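Local coordinates for protein serine hydrolase CCSP0084 (Cycloclasticus sp. P1, PDB 4I3F) that probably hydrolyses carbon-carbon bonds of meta-cleavage products and ester bonds, as a serine hydrolase of the alpha/beta hydrolase fold, at residues G30-F35 / Q88-P93; D80-G85 / D101-Q106. One frame throughout, in Å; residues are numbered along the deposited sequence. Where two conformers were deposited one is given.

Contact 1 lies at the surface, with its centre about 18 Å from the centre of the chain. Contact 2 lies deeper, about 11 Å from that centre. The two contact centres are about 8 Å apart, and their segments alternate along the chain. T34 OG1 and Q106 NE2, 2.9 Å apart, probably share a hydrogen bond. F35 O and D80 N, also 2.9 Å apart, probably form a backbone hydrogen bond. I102 CD1 packs on H89 NE2 at 3.4 Å. Contact 2 reaches the presumed active site through I81, which touches the GxSxG pattern around S125, the probable nucleophile elbow. The side chain of Q106 is about 14 Å from the bound sodium ion.

Contact 1: residues G30-F35 / Q88-P93; sequences GSFNTF and QHNCPP
The rings of F32 and H89 meet obliquely. Their planes make an angle of 45°. Their centroids lie 4.8 Å apart. H89 does the touching with CD2, which sits 3.5 Å from F32 CE2. S31 OG lies in plane at the edge of the F32 ring. One face of the H89 ring carries the amide nitrogen of N90, offset toward the rim, and C91 CA lies at the ring edge. The N90 amide is nearly parallel to the F32 ring.

N90 ND2 donates to S31 OG at 2.6 Å. This short bond is bent, with an N-H...O angle of 131°, and OG is tilted out of the amide plane. S31 OG is set between its own backbone N and carbonyl carbon (chi1 58°), a rotation that turns it to the amide. Within 88-93, C91 N donates to H89 ND1 at 3.0 Å and limits rotation of the imidazole. A water joins the backbones by donating to N33 O and to Q88 O, at 2.7 Å from the latter.

The contact fastens the start of strand 32-39 to the loop that leads into helix 96-113. F32 also packs on Q106 of that helix and on A82, while P92 packs on W99. From helix 208-217, Q213 accepts a hydrogen bond from H89 N through OE1. The loop thus touches strand 32-39, helix 96-113 and helix 208-217.

Contact 2: residues D80-G85 / D101-Q106; sequences DIAGFG and DIWVQQ
W103 of helix 96-113 reaches a type II beta turn, I81 to F84, in the loop after strand 75-79 of the alpha/beta hydrolase fold. From CB, CG is set beside the backbone N (chi1 -68°) and carries the indole to the turn. CD1 comes to 3.2 Å from I81 CG2, a tight approach. The same methyl makes a CH-pi contact over one face, 3.6 Å from the centroid of the five-membered ring. NE1 donates to A82 O at 2.8 Å, and that oxygen lies near the indole plane. Further round the ring, CZ2 meets the edge of the F84 ring at CE2, 4.1 Å away.

One helical turn on, the extended Q106 side chain bonds the loop at two points. OE1 accepts from A82 N, in the turn, at 2.8 Å. NE2 donates to D80 O, just ahead of the turn, at 3.1 Å; T34 OG1 is its probable second partner. Thus A82 N and A82 O both have partners on the helix in this buried contact. A82 CB packs on I102 CG2 at 3.7 Å.

I81 and F84 also touch M126, part of the probable nucleophile elbow, at the start of helix 126-137. The turn itself is closed by F84 N donating to I81 O at 2.8 Å.

Contact 1: residues G30-F35 / Q88-P93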
ATOM      1  N   GLY A  30      -5.139  12.686 -14.687  1.00 17.38           N
ATOM      2  CA  GLY A  30      -4.264  13.828 -14.879  1.00 17.86           C
ATOM      3  C   GLY A  30      -3.381  13.656 -16.103  1.00 20.95           C
ATOM      4  O   GLY A  30      -3.878  13.375 -17.191  1.00 18.10           O
ATOM      5  N   SER A  31      -2.069  13.801 -15.917  1.00 15.99           N
ATOM      6  CA  SER A  31      -1.136  13.843 -17.034  1.00 17.85           C
ATOM      7  C   SER A  31      -0.657  12.462 -17.482  1.00 15.23           C
ATOM      8  O   SER A  31       0.142  12.356 -18.418  1.00 15.96           O
ATOM      9  CB  SER A  31       0.070  14.718 -16.685  1.00 16.14           C
ATOM     10  OG  SER A  31       0.729  14.226 -15.529  1.00 17.48           O
ATOM     11  N   PHE A  32      -1.134  11.406 -16.829  1.00 14.30           N
ATOM     12  CA  PHE A  32      -0.704  10.057 -17.186  1.00 15.76           C
ATOM     13  C   PHE A  32      -1.854   9.067 -17.047  1.00 15.53           C
ATOM     14  O   PHE A  32      -2.889   9.398 -16.468  1.00 16.76           O
ATOM     15  CB  PHE A  32       0.463   9.618 -16.290  1.00 13.82           C
ATOM     16  CG  PHE A  32       0.124   9.577 -14.836  1.00 13.66           C
ATOM     17  CD1 PHE A  32      -0.217   8.377 -14.226  1.00 15.03           C
ATOM     18  CD2 PHE A  32       0.127  10.742 -14.072  1.00 16.17           C
ATOM     19  CE1 PHE A  32      -0.548   8.339 -12.885  1.00 11.84           C
ATOM     20  CE2 PHE A  32      -0.194  10.710 -12.722  1.00 13.67           C
ATOM     21  CZ  PHE A  32      -0.538   9.505 -12.126  1.00 13.20           C
ATOM     22  N   ASN A  33      -1.671   7.851 -17.558  1.00 15.51           N
ATOM     23  CA  ASN A  33      -2.692   6.812 -17.404  1.00 18.03           C
ATOM     24  C   ASN A  33      -2.463   5.908 -16.208  1.00 16.86           C
ATOM     25  O   ASN A  33      -1.328   5.530 -15.913  1.00 16.23           O
ATOM     26  CB  ASN A  33      -2.795   5.963 -18.668  1.00 20.63           C
ATOM     27  CG  ASN A  33      -3.472   6.694 -19.795  1.00 28.56           C
ATOM     28  OD1 ASN A  33      -4.459   7.392 -19.586  1.00 33.88           O
ATOM     29  ND2 ASN A  33      -2.938   6.548 -21.004  1.00 36.01           N
ATOM     30  N   THR A  34      -3.555   5.550 -15.537  1.00 12.46           N
ATOM     31  CA  THR A  34      -3.502   4.609 -14.423  1.00 13.79           C
ATOM     32  C   THR A  34      -4.026   3.238 -14.835  1.00 16.05           C
ATOM     33  O   THR A  34      -5.114   3.127 -15.398  1.00 17.40           O
ATOM     34  CB  THR A  34      -4.317   5.119 -13.226  1.00 15.62           C
ATOM     35  OG1 THR A  34      -3.608   6.194 -12.601  1.00 14.40           O
ATOM     36  CG2 THR A  34      -4.526   4.010 -12.200  1.00 15.18           C
ATOM     37  N   PHE A  35      -3.247   2.191 -14.563  1.00 14.81           N
ATOM     38  CA  PHE A  35      -3.735   0.837 -14.787  1.00 15.76           C
ATOM     39  C   PHE A  35      -4.587   0.455 -13.589  1.00 14.99           C
ATOM     40  O   PHE A  35      -4.149   0.580 -12.445  1.00 12.81           O
ATOM     41  CB  PHE A  35      -2.576  -0.139 -14.957  1.00 16.39           C
ATOM     42  CG  PHE A  35      -3.021  -1.554 -15.198  1.00 17.47           C
ATOM     43  CD1 PHE A  35      -3.494  -1.941 -16.447  1.00 17.03           C
ATOM     44  CD2 PHE A  35      -2.987  -2.488 -14.171  1.00 14.87           C
ATOM     45  CE1 PHE A  35      -3.915  -3.236 -16.678  1.00 22.69           C
ATOM     46  CE2 PHE A  35      -3.403  -3.785 -14.391  1.00 18.35           C
ATOM     47  CZ  PHE A  35      -3.870  -4.164 -15.646  1.00 18.58           C
ATOM     48  N   GLN A  88       3.078   4.106 -15.198  1.00 15.87           N
ATOM     49  CA  GLN A  88       4.249   4.959 -15.291  0.50 17.32           C
ATOM     50  C   GLN A  88       3.863   6.430 -15.436  1.00 13.96           C
ATOM     51  O   GLN A  88       2.957   6.786 -16.188  1.00 16.69           O
ATOM     52  CB  GLN A  88       5.158   4.496 -16.426  0.50 18.56           C
ATOM     53  CG  GLN A  88       5.701   3.091 -16.188  0.50 21.57           C
ATOM     54  CD  GLN A  88       6.470   2.979 -14.879  0.50 22.66           C
ATOM     55  OE1 GLN A  88       7.496   3.624 -14.699  0.50 14.34           O
ATOM     56  NE2 GLN A  88       5.972   2.156 -13.959  0.50 20.99           N
ATOM     57  N   HIS A  89       4.559   7.274 -14.686  1.00 14.28           N
ATOM     58  CA  HIS A  89       4.312   8.708 -14.728  1.00 12.95           C
ATOM     59  C   HIS A  89       4.920   9.272 -16.000  1.00 14.13           C
ATOM     60  O   HIS A  89       5.890   8.731 -16.538  1.00 17.83           O
ATOM     61  CB  HIS A  89       4.889   9.398 -13.483  1.00 12.52           C
ATOM     62  CG  HIS A  89       4.334  10.771 -13.246  1.00 12.58           C
ATOM     63  ND1 HIS A  89       4.924  11.909 -13.749  1.00 20.18           N
ATOM     64  CD2 HIS A  89       3.242  11.185 -12.561  1.00 13.48           C
ATOM     65  CE1 HIS A  89       4.215  12.966 -13.392  1.00 21.60           C
ATOM     66  NE2 HIS A  89       3.193  12.553 -12.664  1.00 15.27           N
ATOM     67  N   ASN A  90       4.334  10.354 -16.500  1.00 14.55           N
ATOM     68  CA  ASN A  90       4.757  10.945 -17.757  1.00 16.10           C
ATOM     69  C   ASN A  90       6.019  11.800 -17.632  1.00 16.44           C
ATOM     70  O   ASN A  90       6.716  12.033 -18.623  1.00 17.58           O
ATOM     71  CB  ASN A  90       3.618  11.783 -18.336  1.00 16.20           C
ATOM     72  CG  ASN A  90       3.213  12.922 -17.421  1.00 15.84           C
ATOM     73  OD1 ASN A  90       3.454  14.099 -17.722  1.00 28.42           O
ATOM     74  ND2 ASN A  90       2.594  12.586 -16.309  1.00 14.75           N
ATOM     75  N   CYS A  91       6.302  12.271 -16.421  1.00 17.37           N
ATOM     76  CA  CYS A  91       7.426  13.178 -16.174  1.00 16.94           C
ATOM     77  C   CYS A  91       7.842  12.989 -14.717  1.00 18.93           C
ATOM     78  O   CYS A  91       7.631  13.863 -13.870  1.00 17.33           O
ATOM     79  CB  CYS A  91       6.993  14.628 -16.425  1.00 18.73           C
ATOM     80  SG  CYS A  91       8.286  15.782 -16.959  1.00 80.58           S
ATOM     81  N   PRO A  92       8.435  11.827 -14.410  1.00 16.31           N
ATOM     82  CA  PRO A  92       8.710  11.463 -13.017  1.00 14.73           C
ATOM     83  C   PRO A  92       9.660  12.450 -12.367  1.00 15.39           C
ATOM     84  O   PRO A  92      10.718  12.735 -12.920  1.00 16.49           O
ATOM     85  CB  PRO A  92       9.381  10.089 -13.135  1.00 14.77           C
ATOM     86  CG  PRO A  92       9.944  10.045 -14.524  1.00 16.26           C
ATOM     87  CD  PRO A  92       8.984  10.850 -15.368  1.00 18.62           C
ATOM     88  N   PRO A  93       9.280  12.989 -11.205  1.00 16.85           N
ATOM     89  CA  PRO A  93      10.189  13.895 -10.500  1.00 15.67           C
ATOM     90  C   PRO A  93      11.113  13.090  -9.598  1.00 18.17           C
ATOM     91  O   PRO A  93      10.972  11.869  -9.523  1.00 14.93           O
ATOM     92  CB  PRO A  93       9.233  14.709  -9.635  1.00 16.27           C
ATOM     93  CG  PRO A  93       8.181  13.698  -9.240  1.00 17.22           C
ATOM     94  CD  PRO A  93       7.999  12.824 -10.492  1.00 15.80           C
TER
HETATM   95  O   HOH W   1       0.947   5.494 -17.478  1.00 20.03           O

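Contact 2: residues D80-G85 / D101-Q106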
ATOM      1  N   ASP A  80      -2.529   0.310 -10.010  1.00 13.26           N
ATOM      2  CA  ASP A  80      -1.082   0.441  -9.904  1.00 10.99           C
ATOM      3  C   ASP A  80      -0.831   1.901  -9.552  1.00 13.63           C
ATOM      4  O   ASP A  80      -1.323   2.815 -10.221  1.00 12.33           O
ATOM      5  CB  ASP A  80      -0.369   0.092 -11.215  1.00 11.84           C
ATOM      6  CG  ASP A  80      -0.343  -1.407 -11.510  1.00 16.48           C
ATOM      7  OD1 ASP A  80      -0.825  -2.211 -10.681  1.00 14.40           O
ATOM      8  OD2 ASP A  80       0.175  -1.782 -12.586  1.00 16.27           O
ATOM      9  N   ILE A  81      -0.084   2.120  -8.480  1.00 13.89           N
ATOM     10  CA  ILE A  81       0.196   3.467  -8.008  1.00 10.92           C
ATOM     11  C   ILE A  81       1.233   4.078  -8.947  1.00 15.05           C
ATOM     12  O   ILE A  81       2.054   3.363  -9.524  1.00 11.87           O
ATOM     13  CB  ILE A  81       0.634   3.411  -6.526  1.00  8.09           C
ATOM     14  CG1 ILE A  81      -0.538   2.925  -5.672  1.00 12.49           C
ATOM     15  CG2 ILE A  81       1.099   4.759  -6.012  1.00 13.20           C
ATOM     16  CD1 ILE A  81      -0.157   2.628  -4.231  1.00 11.65           C
ATOM     17  N   ALA A  82       1.162   5.393  -9.142  1.00 11.39           N
ATOM     18  CA  ALA A  82       2.002   6.064 -10.128  1.00 10.32           C
ATOM     19  C   ALA A  82       3.472   5.717  -9.923  1.00 10.56           C
ATOM     20  O   ALA A  82       3.965   5.699  -8.788  1.00 13.47           O
ATOM     21  CB  ALA A  82       1.779   7.576 -10.088  1.00  9.45           C
ATOM     22  N   GLY A  83       4.154   5.405 -11.019  1.00 10.44           N
ATOM     23  CA  GLY A  83       5.547   5.003 -10.951  1.00 15.60           C
ATOM     24  C   GLY A  83       5.734   3.506 -10.792  1.00 14.65           C
ATOM     25  O   GLY A  83       6.850   3.001 -10.940  1.00 16.21           O
ATOM     26  N   PHE A  84       4.659   2.791 -10.474  1.00 13.29           N
ATOM     27  CA  PHE A  84       4.738   1.337 -10.288  1.00 12.52           C
ATOM     28  C   PHE A  84       3.964   0.648 -11.392  1.00 15.48           C
ATOM     29  O   PHE A  84       3.012   1.218 -11.923  1.00 13.98           O
ATOM     30  CB  PHE A  84       4.106   0.912  -8.959  1.00 12.44           C
ATOM     31  CG  PHE A  84       4.877   1.342  -7.744  1.00 12.85           C
ATOM     32  CD1 PHE A  84       5.839   0.510  -7.194  1.00 16.05           C
ATOM     33  CD2 PHE A  84       4.621   2.568  -7.138  1.00 13.26           C
ATOM     34  CE1 PHE A  84       6.550   0.890  -6.062  1.00 16.58           C
ATOM     35  CE2 PHE A  84       5.329   2.959  -6.008  1.00 13.10           C
ATOM     36  CZ  PHE A  84       6.298   2.121  -5.474  1.00 17.17           C
ATOM     37  N   GLY A  85       4.359  -0.579 -11.718  1.00 14.27           N
ATOM     38  CA  GLY A  85       3.623  -1.407 -12.663  1.00 21.70           C
ATOM     39  C   GLY A  85       3.317  -0.719 -13.975  1.00 22.15           C
ATOM     40  O   GLY A  85       4.210  -0.167 -14.608  1.00 21.01           O
ATOM     41  N   ASP A 101       2.766  13.890  -3.382  1.00 12.81           N
ATOM     42  CA  ASP A 101       1.830  14.819  -4.019  1.00 13.67           C
ATOM     43  C   ASP A 101       1.152  14.166  -5.225  1.00 14.09           C
ATOM     44  O   ASP A 101      -0.070  14.235  -5.382  1.00 15.42           O
ATOM     45  CB  ASP A 101       2.549  16.103  -4.445  1.00 16.27           C
ATOM     46  CG  ASP A 101       2.972  16.969  -3.263  1.00 22.85           C
ATOM     47  OD1 ASP A 101       2.417  16.795  -2.156  1.00 21.68           O
ATOM     48  OD2 ASP A 101       3.857  17.832  -3.455  1.00 23.23           O
ATOM     49  N   ILE A 102       1.958  13.518  -6.061  1.00 11.51           N
ATOM     50  CA  ILE A 102       1.460  12.772  -7.220  1.00 10.28           C
ATOM     51  C   ILE A 102       0.530  11.612  -6.831  1.00 12.07           C
ATOM     52  O   ILE A 102      -0.516  11.410  -7.464  1.00 14.19           O
ATOM     53  CB  ILE A 102       2.637  12.234  -8.075  1.00 11.58           C
ATOM     54  CG1 ILE A 102       3.239  13.350  -8.921  1.00 13.31           C
ATOM     55  CG2 ILE A 102       2.180  11.084  -8.963  1.00 13.02           C
ATOM     56  CD1 ILE A 102       4.587  13.002  -9.555  1.00 14.55           C
ATOM     57  N   TRP A 103       0.917  10.847  -5.815  1.00 10.45           N
ATOM     58  CA  TRP A 103       0.135   9.681  -5.379  1.00  9.69           C
ATOM     59  C   TRP A 103      -1.231  10.087  -4.823  1.00 12.25           C
ATOM     60  O   TRP A 103      -2.244   9.427  -5.097  1.00 11.03           O
ATOM     61  CB  TRP A 103       0.930   8.866  -4.359  1.00 12.82           C
ATOM     62  CG  TRP A 103       2.148   8.197  -4.964  1.00 13.85           C
ATOM     63  CD1 TRP A 103       2.282   7.760  -6.252  1.00 11.39           C
ATOM     64  CD2 TRP A 103       3.399   7.916  -4.312  1.00 12.86           C
ATOM     65  NE1 TRP A 103       3.528   7.204  -6.435  1.00 11.28           N
ATOM     66  CE2 TRP A 103       4.235   7.294  -5.264  1.00 12.16           C
ATOM     67  CE3 TRP A 103       3.892   8.130  -3.017  1.00  9.87           C
ATOM     68  CZ2 TRP A 103       5.539   6.878  -4.961  1.00 11.61           C
ATOM     69  CZ3 TRP A 103       5.186   7.719  -2.719  1.00 10.70           C
ATOM     70  CH2 TRP A 103       5.996   7.108  -3.687  1.00 10.27           C
ATOM     71  N   VAL A 104      -1.259  11.175  -4.056  1.00 11.31           N
ATOM     72  CA  VAL A 104      -2.514  11.709  -3.531  1.00 12.28           C
ATOM     73  C   VAL A 104      -3.413  12.160  -4.685  1.00 11.90           C
ATOM     74  O   VAL A 104      -4.563  11.728  -4.779  1.00 11.88           O
ATOM     75  CB  VAL A 104      -2.266  12.849  -2.507  1.00 13.78           C
ATOM     76  CG1 VAL A 104      -3.565  13.584  -2.158  1.00 13.27           C
ATOM     77  CG2 VAL A 104      -1.618  12.280  -1.237  1.00 14.33           C
ATOM     78  N   GLN A 105      -2.895  13.003  -5.580  1.00 14.91           N
ATOM     79  CA  GLN A 105      -3.723  13.510  -6.673  1.00 12.25           C
ATOM     80  C   GLN A 105      -4.187  12.385  -7.602  1.00 12.68           C
ATOM     81  O   GLN A 105      -5.298  12.427  -8.138  1.00 13.60           O
ATOM     82  CB  GLN A 105      -3.011  14.620  -7.466  1.00 12.44           C
ATOM     83  CG  GLN A 105      -3.934  15.365  -8.424  1.00 19.16           C
ATOM     84  CD  GLN A 105      -5.078  16.067  -7.702  1.00 23.61           C
ATOM     85  OE1 GLN A 105      -4.859  16.787  -6.730  1.00 24.78           O
ATOM     86  NE2 GLN A 105      -6.302  15.869  -8.185  1.00 21.34           N
ATOM     87  N   GLN A 106      -3.347  11.372  -7.786  1.00 11.74           N
ATOM     88  CA  GLN A 106      -3.732  10.225  -8.606  1.00 12.96           C
ATOM     89  C   GLN A 106      -5.025   9.574  -8.104  1.00 12.08           C
ATOM     90  O   GLN A 106      -5.910   9.234  -8.897  1.00 12.21           O
ATOM     91  CB  GLN A 106      -2.612   9.179  -8.644  1.00 10.04           C
ATOM     92  CG  GLN A 106      -3.002   7.917  -9.438  1.00  9.59           C
ATOM     93  CD  GLN A 106      -1.997   6.793  -9.305  1.00  9.88           C
ATOM     94  OE1 GLN A 106      -1.210   6.757  -8.356  1.00 13.71           O
ATOM     95  NE2 GLN A 106      -2.023   5.859 -10.250  1.00 10.60           N
TER